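PDB 3KKG: putative SnoaL-like polyketide cyclase from Jannaschia sp., which is of unproven function but probably cyclises or otherwise acts on a polyketide-like small molecule in the pocket of its cone-shaped fold. Local coordinates for residues Thr36-His46 / Gln123-Leu133; Leu16-Ala25 / Pro69-Val78. All coordinates share one frame; numbering follows the deposited sequence.

Interaction 1 of 2, residues Thr36-His46 / Gln123-Leu133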
loop_
_atom_site.group_PDB
_atom_site.type_symbol
_atom_site.label_atom_id
_atom_site.label_comp_id
_atom_site.label_asym_id
_atom_site.label_seq_id
_atom_site.Cartn_x
_atom_site.Cartn_y
_atom_site.Cartn_z
ATOM N N THR A 36 13.599 9.124 15.980
ATOM C CA THR A 36 12.367 9.442 15.243
ATOM C C THR A 36 11.112 8.741 15.788
ATOM O O THR A 36 10.005 9.280 15.792
ATOM C CB THR A 36 12.593 9.016 13.755
ATOM O OG1 THR A 36 13.692 9.793 13.239
ATOM C CG2 THR A 36 11.379 9.316 12.883
HETATM N N MSE A 37 11.280 7.457 16.121
HETATM C CA MSE A 37 10.178 6.606 16.612
HETATM C C MSE A 37 10.092 6.690 18.140
HETATM O O MSE A 37 11.103 6.905 18.825
HETATM C CB MSE A 37 10.395 5.133 16.233
HETATM C CG MSE A 37 9.999 4.723 14.820
HETATM SE SE MSE A 37 11.144 5.459 13.369
HETATM C CE MSE A 37 10.642 4.179 11.961
ATOM N N THR A 38 8.884 6.457 18.655
ATOM C CA THR A 38 8.668 6.313 20.109
ATOM C C THR A 38 9.091 4.906 20.537
ATOM O O THR A 38 9.231 4.000 19.733
ATOM C CB THR A 38 7.198 6.519 20.468
ATOM O OG1 THR A 38 6.400 5.531 19.798
ATOM C CG2 THR A 38 6.759 7.939 20.067
ATOM N N PRO A 39 9.367 4.725 21.829
ATOM C CA PRO A 39 9.774 3.395 22.318
ATOM C C PRO A 39 8.746 2.288 22.048
ATOM O O PRO A 39 9.108 1.127 21.840
ATOM C CB PRO A 39 9.953 3.621 23.824
ATOM C CG PRO A 39 10.106 5.095 23.958
ATOM C CD PRO A 39 9.354 5.752 22.890
ATOM N N GLY A 40 7.469 2.655 22.080
ATOM C CA GLY A 40 6.378 1.721 21.816
ATOM C C GLY A 40 5.952 1.676 20.345
ATOM O O GLY A 40 4.885 1.155 20.036
ATOM N N PHE A 41 6.792 2.215 19.460
ATOM C CA PHE A 41 6.578 2.120 18.002
ATOM C C PHE A 41 6.168 0.725 17.594
ATOM O O PHE A 41 6.692 -0.278 18.094
ATOM C CB PHE A 41 7.864 2.520 17.312
ATOM C CG PHE A 41 7.861 2.299 15.835
ATOM C CD1 PHE A 41 7.093 3.064 15.016
ATOM C CD2 PHE A 41 8.695 1.349 15.260
ATOM C CE1 PHE A 41 7.152 2.879 13.610
ATOM C CE2 PHE A 41 8.789 1.194 13.920
ATOM C CZ PHE A 41 7.992 1.917 13.079
ATOM N N ARG A 42 5.230 0.672 16.658
ATOM C CA ARG A 42 4.710 -0.588 16.097
ATOM C C ARG A 42 4.920 -0.575 14.578
ATOM O O ARG A 42 4.585 0.402 13.909
ATOM C CB ARG A 42 3.181 -0.674 16.278
ATOM C CG ARG A 42 2.724 -0.866 17.675
ATOM C CD ARG A 42 1.279 -0.380 17.880
ATOM N NE ARG A 42 0.365 -0.903 16.870
ATOM C CZ ARG A 42 -0.287 -2.062 16.927
ATOM N NH1 ARG A 42 -0.163 -2.884 17.944
ATOM N NH2 ARG A 42 -1.096 -2.396 15.941
ATOM N N SER A 43 5.423 -1.696 14.090
ATOM C CA SER A 43 5.721 -1.920 12.699
ATOM C C SER A 43 4.783 -3.018 12.167
ATOM O O SER A 43 4.586 -4.051 12.799
ATOM C CB SER A 43 7.174 -2.349 12.570
ATOM O OG SER A 43 7.497 -2.537 11.208
ATOM N N ILE A 44 4.177 -2.770 11.021
ATOM C CA ILE A 44 3.210 -3.683 10.450
ATOM C C ILE A 44 3.660 -3.940 9.005
ATOM O O ILE A 44 3.767 -2.980 8.209
ATOM C CB ILE A 44 1.790 -3.085 10.473
ATOM C CG1 ILE A 44 1.303 -2.945 11.925
ATOM C CG2 ILE A 44 0.805 -3.957 9.654
ATOM C CD1 ILE A 44 0.013 -2.131 12.076
ATOM N N PHE A 45 3.988 -5.193 8.705
ATOM C CA PHE A 45 4.513 -5.575 7.409
ATOM C C PHE A 45 3.425 -6.332 6.686
ATOM O O PHE A 45 3.103 -7.457 7.070
ATOM C CB PHE A 45 5.757 -6.424 7.616
ATOM C CG PHE A 45 6.465 -6.822 6.372
ATOM C CD1 PHE A 45 7.230 -5.932 5.702
ATOM C CD2 PHE A 45 6.402 -8.108 5.913
ATOM C CE1 PHE A 45 7.983 -6.319 4.591
ATOM C CE2 PHE A 45 7.123 -8.501 4.765
ATOM C CZ PHE A 45 7.869 -7.590 4.105
ATOM N N HIS A 46 2.806 -5.730 5.681
ATOM C CA HIS A 46 1.690 -6.324 4.959
ATOM C C HIS A 46 0.600 -6.701 6.006
ATOM O O HIS A 46 0.162 -5.858 6.776
ATOM C CB HIS A 46 2.182 -7.480 4.053
ATOM C CG HIS A 46 3.143 -7.034 3.004
ATOM N ND1 HIS A 46 4.490 -6.887 3.264
ATOM C CD2 HIS A 46 2.954 -6.545 1.752
ATOM C CE1 HIS A 46 5.084 -6.364 2.192
ATOM N NE2 HIS A 46 4.172 -6.142 1.272
ATOM N N GLN A 123 6.687 12.513 16.786
ATOM C CA GLN A 123 7.403 11.243 16.776
ATOM C C GLN A 123 6.554 10.223 16.012
ATOM O O GLN A 123 5.321 10.295 16.025
ATOM C CB GLN A 123 7.641 10.741 18.212
ATOM C CG GLN A 123 8.232 11.759 19.175
ATOM C CD GLN A 123 8.389 11.197 20.589
ATOM O OE1 GLN A 123 7.571 11.464 21.487
ATOM N NE2 GLN A 123 9.435 10.418 20.790
ATOM N N VAL A 124 7.211 9.284 15.340
ATOM C CA VAL A 124 6.524 8.229 14.627
ATOM C C VAL A 124 6.115 7.120 15.598
ATOM O O VAL A 124 6.965 6.550 16.334
ATOM C CB VAL A 124 7.412 7.655 13.512
ATOM C CG1 VAL A 124 6.738 6.472 12.823
ATOM C CG2 VAL A 124 7.793 8.718 12.490
ATOM N N ILE A 125 4.826 6.822 15.623
ATOM C CA ILE A 125 4.309 5.750 16.510
ATOM C C ILE A 125 3.914 4.440 15.807
ATOM O O ILE A 125 3.762 3.393 16.475
ATOM C CB ILE A 125 3.139 6.261 17.370
ATOM C CG1 ILE A 125 1.892 6.603 16.526
ATOM C CG2 ILE A 125 3.574 7.502 18.175
ATOM C CD1 ILE A 125 0.639 6.926 17.373
ATOM N N GLU A 126 3.695 4.513 14.508
ATOM C CA GLU A 126 3.301 3.320 13.764
ATOM C C GLU A 126 3.680 3.491 12.299
ATOM O O GLU A 126 3.637 4.612 11.745
ATOM C CB GLU A 126 1.798 3.084 13.864
ATOM C CG GLU A 126 1.358 1.769 13.203
ATOM C CD GLU A 126 -0.079 1.415 13.484
ATOM O OE1 GLU A 126 -0.362 0.980 14.608
ATOM O OE2 GLU A 126 -0.901 1.686 12.568
HETATM N N MSE A 127 4.065 2.382 11.692
HETATM C CA MSE A 127 4.421 2.305 10.307
HETATM C C MSE A 127 3.779 1.061 9.710
HETATM O O MSE A 127 3.997 -0.019 10.249
HETATM C CB MSE A 127 5.942 2.211 10.171
HETATM C CG MSE A 127 6.460 2.147 8.768
HETATM SE SE MSE A 127 8.386 2.094 8.775
HETATM C CE MSE A 127 8.543 0.361 9.345
ATOM N N ARG A 128 2.963 1.229 8.673
ATOM C CA ARG A 128 2.370 0.136 7.932
ATOM C C ARG A 128 2.990 0.105 6.557
ATOM O O ARG A 128 3.307 1.142 5.984
ATOM C CB ARG A 128 0.853 0.316 7.786
ATOM C CG ARG A 128 0.119 0.388 9.081
ATOM C CD ARG A 128 -1.340 0.806 8.875
ATOM N NE ARG A 128 -2.064 0.827 10.133
ATOM C CZ ARG A 128 -3.393 0.834 10.160
ATOM N NH1 ARG A 128 -4.108 0.788 9.044
ATOM N NH2 ARG A 128 -4.019 0.883 11.336
ATOM N N TYR A 129 3.236 -1.072 6.021
ATOM C CA TYR A 129 3.972 -1.236 4.798
ATOM C C TYR A 129 3.314 -2.199 3.834
ATOM O O TYR A 129 2.927 -3.299 4.191
ATOM C CB TYR A 129 5.408 -1.724 5.136
ATOM C CG TYR A 129 6.277 -1.799 3.919
ATOM C CD1 TYR A 129 6.783 -0.638 3.361
ATOM C CD2 TYR A 129 6.594 -2.989 3.320
ATOM C CE1 TYR A 129 7.516 -0.669 2.218
ATOM C CE2 TYR A 129 7.359 -3.025 2.172
ATOM C CZ TYR A 129 7.831 -1.871 1.639
ATOM O OH TYR A 129 8.580 -1.885 0.479
ATOM N N PHE A 130 3.401 -1.839 2.541
ATOM C CA PHE A 130 3.110 -2.774 1.463
ATOM C C PHE A 130 4.045 -2.586 0.301
ATOM O O PHE A 130 4.308 -1.451 -0.109
ATOM C CB PHE A 130 1.724 -2.585 0.865
ATOM C CG PHE A 130 0.586 -2.728 1.821
ATOM C CD1 PHE A 130 0.144 -1.673 2.575
ATOM C CD2 PHE A 130 -0.131 -3.920 1.913
ATOM C CE1 PHE A 130 -0.952 -1.819 3.460
ATOM C CE2 PHE A 130 -1.220 -4.066 2.749
ATOM C CZ PHE A 130 -1.617 -3.046 3.511
ATOM N N THR A 131 4.489 -3.676 -0.306
ATOM C CA THR A 131 5.031 -3.711 -1.668
ATOM C C THR A 131 4.338 -4.791 -2.453
ATOM O O THR A 131 3.374 -5.366 -2.000
ATOM C CB THR A 131 6.559 -3.789 -1.643
ATOM O OG1 THR A 131 7.059 -3.614 -2.992
ATOM C CG2 THR A 131 7.091 -5.130 -1.126
ATOM N N ASP A 132 4.870 -5.134 -3.637
ATOM C CA ASP A 132 4.346 -6.316 -4.341
ATOM C C ASP A 132 5.217 -7.504 -3.918
ATOM O O ASP A 132 6.124 -7.971 -4.598
ATOM C CB ASP A 132 4.429 -6.137 -5.846
ATOM C CG ASP A 132 3.645 -7.220 -6.582
ATOM O OD1 ASP A 132 3.323 -8.276 -5.966
ATOM O OD2 ASP A 132 3.384 -7.049 -7.798
ATOM N N LEU A 133 4.946 -7.984 -2.702
ATOM C CA LEU A 133 5.747 -9.023 -2.123
ATOM C C LEU A 133 5.559 -10.339 -2.863
ATOM O O LEU A 133 6.526 -11.095 -2.969
ATOM C CB LEU A 133 5.427 -9.198 -0.635
ATOM C CG LEU A 133 6.339 -10.105 0.174
ATOM C CD1 LEU A 133 7.761 -9.595 0.230
ATOM C CD2 LEU A 133 5.785 -10.223 1.617
HETATM O O HOH W 1 3.052 2.701 18.802
HETATM O O HOH W 2 -2.691 -0.709 13.849
HETATM O O HOH W 3 0.592 -3.132 6.295
#
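Arg42 and Glu126 lean the same way across two parallel strands: the arginine chain bends at chi3, while Glu126 stays extended beyond a CG set anti to its backbone N (chi1 -175°), and the two charged ends meet. Arg42 NE gives a nearly straight bond (169°) of 3.0 Å to Glu126 OE1, which lies in the guanidinium plane and is approached on its anti side, the two planes being 47° apart. Glu126 OE2 accepts from Arg128 NE at 2.8 Å, so one carboxylate is gripped by two arginines and probably offsets their like charges. Ile44 CD1, in one of its two conformers, packs against Glu126 CD and the CG of Arg128, and Arg42 NH1 has a further salt bridge to Glu52.

Beneath these side chains, strands 41-45 and 123-131 run parallel in the curved mixed sheet of the NTF2-like cone, an illustration of how one strand pair serves two unlike surfaces. Ile125 and Glu126 form a classic beta bulge opposite Thr118; on the other side, after the corner at Pro39-Gly40, Arg42 N bonds to Ile125 O and Arg42 O takes Met127 N. On the face that carries Val124 and Met127, opposite the salt bridges, the end of the Phe41 ring reaches in beside them: CE1 touches Val124 CG1 (3.7 Å), and Met127 CB meets the ring edge at CZ (3.6 Å). The same ring packs on Ile54 and Ala57 of helix 54-67.

At the far end, the His46 ring lies between Tyr129 O over one face and Leu133 CD2 over the other, the methyl 4.1 Å from the centroid in a CH-pi contact. Its NE2 accepts from Thr131 N at 2.9 Å in an almost straight bond, although the donor is tilted from the ring plane; this probably helps hold the ring's rotation. The rings of Phe45 and Tyr129 are near parallel but slid apart, and Tyr129 OH bonds to Asp113.

Interaction 2 of 2, residues Leu16-Ala25 / Pro69-Val78; sequences LRLFDEGWGA and PRLEVVVENV
Val73 raises its CG1 methyl squarely over the indole of Trp23, and this knob is the centre of the contact. CG1 stands 3.5 Å from the centroid of the six-membered ring, only 14° off the normal, a close CH-pi contact. With chi1 at 62°, CG1 lies between the backbone N and the carbonyl carbon, which leaves CG2 anti to the backbone N, at the edge of the Phe19 ring, 4.0 Å from Phe19 CD2. One valine thus fills the hollow between two aromatic side chains.

The indole is pinned at its rim as well: Trp23 NE1 donates to Leu71 O at 2.9 Å in an almost straight bond (174°), the oxygen lying in the ring plane, though the donor stands above the carbonyl plane. Leu71 CD2 touches CZ2. Strand 72-81 is one of the two outermost strands of this chain's mixed sheet, and the loop following helix 6-16 packs across the sheet's concave side, as in NTF2-like cones; Phe65 also meets Trp23 edge-to-face. Were this tryptophan an alanine, Val73 CG1 would probably face a gap and Leu71 O would lose its indole donor.

Further along the strand, Val75 CG2 abuts Phe19 at CB and CG, its side chain crossing that of Phe19 at about a right angle. Leu16 CD2 fits between Val75 CG2 and Val78 CG2, 4.1 Å from each. At the other end, Ala25 CB nestles against the carbonyl oxygens of Pro69 and Leu71.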
loop_
_atom_site.group_PDB
_atom_site.type_symbol
_atom_site.label_atom_id
_atom_site.label_comp_id
_atom_site.label_asym_id
_atom_site.label_seq_id
_atom_site.Cartn_x
_atom_site.Cartn_y
_atom_site.Cartn_z
ATOM N N LEU A 16 10.665 11.803 6.150
ATOM C CA LEU A 16 11.532 11.645 4.989
ATOM C C LEU A 16 12.995 11.288 5.363
ATOM O O LEU A 16 13.732 10.698 4.554
ATOM C CB LEU A 16 11.449 12.835 4.032
ATOM C CG LEU A 16 10.226 12.836 3.131
ATOM C CD1 LEU A 16 10.164 14.160 2.331
ATOM C CD2 LEU A 16 10.194 11.612 2.218
ATOM N N ARG A 17 13.408 11.626 6.581
ATOM C CA ARG A 17 14.731 11.211 7.062
ATOM C C ARG A 17 14.873 9.705 7.038
ATOM O O ARG A 17 15.971 9.190 6.807
ATOM C CB ARG A 17 14.994 11.720 8.474
ATOM C CG ARG A 17 15.025 13.194 8.604
ATOM C CD ARG A 17 15.472 13.667 9.987
ATOM N NE ARG A 17 16.835 13.213 10.282
ATOM C CZ ARG A 17 17.262 12.780 11.463
ATOM N NH1 ARG A 17 16.456 12.718 12.518
ATOM N NH2 ARG A 17 18.532 12.414 11.596
ATOM N N LEU A 18 13.755 8.979 7.192
ATOM C CA LEU A 18 13.795 7.529 7.199
ATOM C C LEU A 18 14.082 6.923 5.832
ATOM O O LEU A 18 14.368 5.743 5.720
ATOM C CB LEU A 18 12.469 6.976 7.722
ATOM C CG LEU A 18 12.089 7.411 9.145
ATOM C CD1 LEU A 18 10.677 7.006 9.529
ATOM C CD2 LEU A 18 13.158 6.840 10.155
ATOM N N PHE A 19 14.037 7.746 4.798
ATOM C CA PHE A 19 14.303 7.324 3.438
ATOM C C PHE A 19 15.702 7.750 2.962
ATOM O O PHE A 19 16.047 7.488 1.813
ATOM C CB PHE A 19 13.216 7.811 2.471
ATOM C CG PHE A 19 11.873 7.178 2.773
ATOM C CD1 PHE A 19 11.058 7.682 3.776
ATOM C CD2 PHE A 19 11.534 5.996 2.165
ATOM C CE1 PHE A 19 9.875 7.045 4.081
ATOM C CE2 PHE A 19 10.315 5.357 2.469
ATOM C CZ PHE A 19 9.524 5.884 3.445
ATOM N N ASP A 20 16.463 8.388 3.853
ATOM C CA ASP A 20 17.833 8.845 3.553
ATOM C C ASP A 20 18.733 8.363 4.682
ATOM O O ASP A 20 19.200 7.213 4.656
ATOM C CB ASP A 20 17.838 10.372 3.331
ATOM C CG ASP A 20 19.214 10.913 3.056
ATOM O OD1 ASP A 20 19.998 10.192 2.447
ATOM O OD2 ASP A 20 19.381 12.103 3.362
ATOM N N GLU A 21 18.990 9.198 5.680
ATOM C CA GLU A 21 19.889 8.793 6.771
ATOM C C GLU A 21 19.359 7.607 7.610
ATOM O O GLU A 21 20.133 6.865 8.225
ATOM C CB GLU A 21 20.205 9.960 7.690
ATOM C CG GLU A 21 19.025 10.715 8.278
ATOM C CD GLU A 21 18.626 11.980 7.484
ATOM O OE1 GLU A 21 18.373 11.926 6.246
ATOM O OE2 GLU A 21 18.552 13.054 8.123
ATOM N N GLY A 22 18.033 7.433 7.637
ATOM C CA GLY A 22 17.386 6.350 8.377
ATOM C C GLY A 22 17.013 5.153 7.524
ATOM O O GLY A 22 16.293 4.269 7.976
ATOM N N TRP A 23 17.490 5.116 6.287
ATOM C CA TRP A 23 17.208 3.980 5.367
ATOM C C TRP A 23 18.120 2.805 5.725
ATOM O O TRP A 23 19.326 3.011 5.950
ATOM C CB TRP A 23 17.468 4.398 3.931
ATOM C CG TRP A 23 17.157 3.379 2.895
ATOM C CD1 TRP A 23 18.036 2.864 2.004
ATOM C CD2 TRP A 23 15.889 2.748 2.632
ATOM N NE1 TRP A 23 17.401 1.960 1.185
ATOM C CE2 TRP A 23 16.089 1.869 1.551
ATOM C CE3 TRP A 23 14.611 2.851 3.195
ATOM C CZ2 TRP A 23 15.080 1.077 1.036
ATOM C CZ3 TRP A 23 13.602 2.081 2.668
ATOM C CH2 TRP A 23 13.859 1.216 1.571
ATOM N N GLY A 24 17.558 1.597 5.711
ATOM C CA GLY A 24 18.265 0.445 6.265
ATOM C C GLY A 24 19.519 0.049 5.513
ATOM O O GLY A 24 20.341 -0.738 6.023
ATOM N N ALA A 25 19.717 0.553 4.317
ATOM C CA ALA A 25 20.925 0.346 3.567
ATOM C C ALA A 25 22.044 1.318 3.965
ATOM O O ALA A 25 23.154 1.155 3.485
ATOM C CB ALA A 25 20.699 0.427 2.087
ATOM N N PRO A 69 21.040 -5.867 0.738
ATOM C CA PRO A 69 21.857 -4.949 1.489
ATOM C C PRO A 69 22.174 -3.639 0.825
ATOM O O PRO A 69 22.565 -2.679 1.519
ATOM C CB PRO A 69 23.151 -5.749 1.733
ATOM C CG PRO A 69 22.988 -7.002 1.050
ATOM C CD PRO A 69 21.723 -7.153 0.457
ATOM N N ARG A 70 22.098 -3.580 -0.513
ATOM C CA ARG A 70 22.300 -2.324 -1.294
ATOM C C ARG A 70 20.964 -1.715 -1.781
ATOM O O ARG A 70 20.978 -0.833 -2.635
ATOM C CB ARG A 70 23.213 -2.511 -2.542
ATOM C CG ARG A 70 24.727 -2.753 -2.303
ATOM C CD ARG A 70 25.544 -2.702 -3.633
ATOM N NE ARG A 70 26.982 -3.057 -3.438
ATOM C CZ ARG A 70 27.458 -4.315 -3.497
ATOM N NH1 ARG A 70 26.641 -5.294 -3.790
ATOM N NH2 ARG A 70 28.718 -4.557 -3.270
ATOM N N LEU A 71 19.824 -2.146 -1.246
ATOM C CA LEU A 71 18.526 -1.687 -1.759
ATOM C C LEU A 71 18.504 -0.170 -1.831
ATOM O O LEU A 71 18.834 0.522 -0.874
ATOM C CB LEU A 71 17.419 -2.182 -0.839
ATOM C CG LEU A 71 16.007 -2.157 -1.437
ATOM C CD1 LEU A 71 15.836 -3.082 -2.615
ATOM C CD2 LEU A 71 15.042 -2.565 -0.331
ATOM N N GLU A 72 18.087 0.301 -3.004
ATOM C CA GLU A 72 17.872 1.717 -3.254
ATOM C C GLU A 72 16.410 2.076 -3.240
ATOM O O GLU A 72 15.587 1.346 -3.763
ATOM C CB GLU A 72 18.467 2.129 -4.601
ATOM C CG GLU A 72 19.995 2.007 -4.638
ATOM C CD GLU A 72 20.578 2.301 -6.028
ATOM O OE1 GLU A 72 19.810 2.636 -6.954
ATOM O OE2 GLU A 72 21.770 2.077 -6.203
ATOM N N VAL A 73 16.115 3.228 -2.660
ATOM C CA VAL A 73 14.752 3.766 -2.632
ATOM C C VAL A 73 14.709 5.128 -3.302
ATOM O O VAL A 73 15.539 5.966 -3.042
ATOM C CB VAL A 73 14.149 3.738 -1.167
ATOM C CG1 VAL A 73 14.951 4.607 -0.206
ATOM C CG2 VAL A 73 12.666 4.123 -1.216
ATOM N N VAL A 74 13.696 5.307 -4.159
ATOM C CA VAL A 74 13.406 6.607 -4.778
ATOM C C VAL A 74 11.989 6.978 -4.393
ATOM O O VAL A 74 11.011 6.315 -4.788
ATOM C CB VAL A 74 13.593 6.588 -6.289
ATOM C CG1 VAL A 74 13.277 7.985 -6.860
ATOM C CG2 VAL A 74 15.036 6.250 -6.669
ATOM N N VAL A 75 11.848 8.034 -3.595
ATOM C CA VAL A 75 10.553 8.536 -3.198
ATOM C C VAL A 75 9.886 9.136 -4.408
ATOM O O VAL A 75 10.496 9.958 -5.147
ATOM C CB VAL A 75 10.689 9.557 -2.050
ATOM C CG1 VAL A 75 9.315 10.239 -1.805
ATOM C CG2 VAL A 75 11.215 8.906 -0.755
ATOM N N GLU A 76 8.623 8.789 -4.644
ATOM C CA GLU A 76 7.902 9.450 -5.702
ATOM C C GLU A 76 6.557 10.046 -5.426
ATOM O O GLU A 76 6.012 10.701 -6.328
ATOM C CB GLU A 76 7.684 8.597 -6.859
ATOM C CG GLU A 76 7.037 7.379 -6.552
ATOM C CD GLU A 76 6.678 6.718 -7.856
ATOM O OE1 GLU A 76 7.626 6.042 -8.381
ATOM O OE2 GLU A 76 5.520 6.857 -8.318
ATOM N N ASN A 77 6.058 9.869 -4.230
ATOM C CA ASN A 77 4.911 10.677 -3.825
ATOM C C ASN A 77 4.899 10.782 -2.322
ATOM O O ASN A 77 5.167 9.769 -1.656
ATOM C CB ASN A 77 3.603 10.110 -4.400
ATOM C CG ASN A 77 2.419 11.002 -4.100
ATOM O OD1 ASN A 77 1.837 10.890 -3.060
ATOM N ND2 ASN A 77 2.214 11.972 -4.937
ATOM N N VAL A 78 4.618 11.965 -1.765
ATOM C CA VAL A 78 4.400 12.164 -0.352
ATOM C C VAL A 78 3.009 12.832 -0.205
ATOM O O VAL A 78 2.727 13.863 -0.847
ATOM C CB VAL A 78 5.441 13.047 0.286
ATOM C CG1 VAL A 78 5.136 13.314 1.749
ATOM C CG2 VAL A 78 6.852 12.429 0.043
HETATM O O HOH W 4 24.417 -0.713 1.931
#

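How the interactions relate
The two interactions lie on one mixed sheet, their centres about 14 Å apart, and their segments alternate along the chain: 16-25, 36-46, 69-78, 123-133. Interaction 1 pairs strands 41-45 and 123-131; interaction 2 lays a loop on strand 72-81, beyond 108-120 and 84-94. They touch where Leu18, in that loop, packs against the CG2 methyl of Thr36, so the turn after helix 6-16 meets both contacts. Each also reaches the second subunit: Arg128 of interaction 1 forms a salt bridge with Glu76 of the second subunit, a residue on the strand of interaction 2, which links the two regions through the dimer.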